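Local atomic coordinates of auracyanin A (Chloroflexus aurantiacus, PDB entry 2AAN), a protein that binds a single copper ion in a cupredoxin fold and probably serves as a soluble electron acceptor for the membrane-bound alternative complex III. Residues 100-103 with 104-107. Numbering follows the deposited sequence.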
ATOM      1  N   LEU A 100       8.019  -4.012   3.813  1.00 15.37           N
ATOM      2  CA  LEU A 100       7.421  -5.297   3.595  1.00 16.13           C
ATOM      3  C   LEU A 100       7.091  -5.947   4.911  1.00 18.03           C
ATOM      4  O   LEU A 100       7.948  -6.095   5.758  1.00 16.87           O
ATOM      5  CB  LEU A 100       8.387  -6.174   2.833  1.00 19.96           C
ATOM      6  CG  LEU A 100       7.937  -7.500   2.242  1.00 19.95           C
ATOM      7  CD1 LEU A 100       6.751  -7.375   1.329  1.00 20.03           C
ATOM      8  CD2 LEU A 100       9.083  -8.063   1.448  1.00 18.16           C
ATOM      9  N   ALA A 101       5.851  -6.374   5.084  1.00 12.54           N
ATOM     10  CA  ALA A 101       5.465  -6.942   6.364  1.00 19.66           C
ATOM     11  C   ALA A 101       5.407  -8.459   6.263  1.00 20.50           C
ATOM     12  O   ALA A 101       4.670  -9.015   5.471  1.00 15.25           O
ATOM     13  CB  ALA A 101       4.187  -6.374   6.826  1.00 22.60           C
ATOM     14  N   ASN A 102       6.223  -9.126   7.073  1.00 15.13           N
ATOM     15  CA  ASN A 102       6.181 -10.573   7.198  1.00 16.61           C
ATOM     16  C   ASN A 102       5.046 -11.007   8.079  1.00 18.94           C
ATOM     17  O   ASN A 102       4.306 -10.171   8.615  1.00 20.78           O
ATOM     18  CB  ASN A 102       7.527 -11.080   7.720  1.00 25.92           C
ATOM     19  CG  ASN A 102       8.633 -10.897   6.692  1.00 32.58           C
ATOM     20  OD1 ASN A 102       8.388 -10.944   5.486  1.00 27.43           O
ATOM     21  ND2 ASN A 102       9.837 -10.692   7.155  1.00 34.92           N
ATOM     22  N   GLY A 103       4.887 -12.319   8.225  1.00 19.51           N
ATOM     23  CA  GLY A 103       3.817 -12.884   9.057  1.00 17.88           C
ATOM     24  C   GLY A 103       3.684 -12.231  10.432  1.00 23.19           C
ATOM     25  O   GLY A 103       4.675 -12.061  11.137  1.00 19.82           O
ATOM     26  N   ASN A 104       2.460 -11.832  10.785  1.00 18.92           N
ATOM     27  CA  ASN A 104       2.139 -11.216  12.071  1.00 23.47           C
ATOM     28  C   ASN A 104       2.888  -9.916  12.382  1.00 21.51           C
ATOM     29  O   ASN A 104       2.867  -9.461  13.497  1.00 22.15           O
ATOM     30  CB  ASN A 104       2.300 -12.226  13.204  1.00 27.17           C
ATOM     31  CG  ASN A 104       1.366 -13.413  13.059  1.00 27.84           C
ATOM     32  OD1 ASN A 104       1.788 -14.561  13.136  1.00 33.31           O
ATOM     33  ND2 ASN A 104       0.093 -13.137  12.841  1.00 20.46           N
ATOM     34  N   GLU A 105       3.489  -9.286  11.383  1.00 17.70           N
ATOM     35  CA  GLU A 105       4.292  -8.095  11.597  1.00 18.45           C
ATOM     36  C   GLU A 105       3.487  -6.822  11.382  1.00 21.66           C
ATOM     37  O   GLU A 105       2.625  -6.763  10.521  1.00 18.81           O
ATOM     38  CB  GLU A 105       5.495  -8.119  10.652  1.00 25.10           C
ATOM     39  CG  GLU A 105       6.478  -6.977  10.837  1.00 34.16           C
ATOM     40  CD  GLU A 105       7.755  -7.079   9.961  1.00 41.85           C
ATOM     41  OE1 GLU A 105       7.876  -7.989   9.079  1.00 25.63           O
ATOM     42  OE2 GLU A 105       8.649  -6.219  10.184  1.00 45.36           O
ATOM     43  N   THR A 106       3.795  -5.791  12.157  1.00 16.51           N
ATOM     44  CA  THR A 106       3.247  -4.454  11.914  1.00 14.73           C
ATOM     45  C   THR A 106       4.337  -3.545  11.428  1.00 17.68           C
ATOM     46  O   THR A 106       5.389  -3.471  12.025  1.00 20.49           O
ATOM     47  CB  THR A 106       2.591  -3.847  13.176  1.00 19.62           C
ATOM     48  OG1 THR A 106       1.449  -4.630  13.535  1.00 25.04           O
ATOM     49  CG2 THR A 106       2.115  -2.415  12.935  1.00 19.85           C
ATOM     50  N   VAL A 107       4.050  -2.809  10.366  1.00 14.07           N
ATOM     51  CA  VAL A 107       4.983  -1.886   9.780  1.00 14.27           C
ATOM     52  C   VAL A 107       4.316  -0.524   9.656  1.00 19.14           C
ATOM     53  O   VAL A 107       3.099  -0.393   9.754  1.00 20.08           O
ATOM     54  CB  VAL A 107       5.481  -2.370   8.424  1.00 19.08           C
ATOM     55  CG1 VAL A 107       6.117  -3.758   8.557  1.00 18.84           C
ATOM     56  CG2 VAL A 107       4.369  -2.406   7.389  1.00 19.29           C
TER
HETATM   57  O   HOH W   1       9.486  -5.160   7.989  1.00 40.68           O
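E105 reaches back across a type II beta turn, N102 to E105, and holds N102 by both its backbone N and its O. The E105 backbone N donates to N102 O at 3.0 Å, the bond that closes the turn, and the E105 carboxylate OE1 accepts from N102 N at 2.8 Å. That second bond is fairly straight, 161° at the hydrogen, and meets OE1 on its anti side, 29° out of the carboxylate plane. With CG anti to the backbone N (chi1 -176°) and the chain extended beyond it, the carboxylate is carried alongside the N102 side chain, both pointing the same way; N102 CB lies 3.4 Å from OE1. The other oxygen, OE2, takes a water at 2.6 Å, and the same water donates to L100 O at 2.9 Å, so the carboxylate ties down two successive peptide links ahead of the turn. With an alanine here, N102 N would probably be left without its carboxylate acceptor, and the water on L100 O without its second anchor. N104, at the third position of the turn, has the positive phi that type II geometry requires. Deeper in, A101 CB packs against V107 CG1 at 3.7 Å, a small apolar contact between the two arms. The turn lies in the loop that crosses from strand 94-97, at the edge of one sheet, to strand 106-112, at the edge of the other, where V107 pairs through its backbone with F49 of the neighbouring strand 44-50. On the other arm, A101 shares a backbone hydrogen bond with the copper ligand H58, and the L100 side chain lies about 7 Å from the copper, placing this loop beside the metal end of the cupredoxin fold.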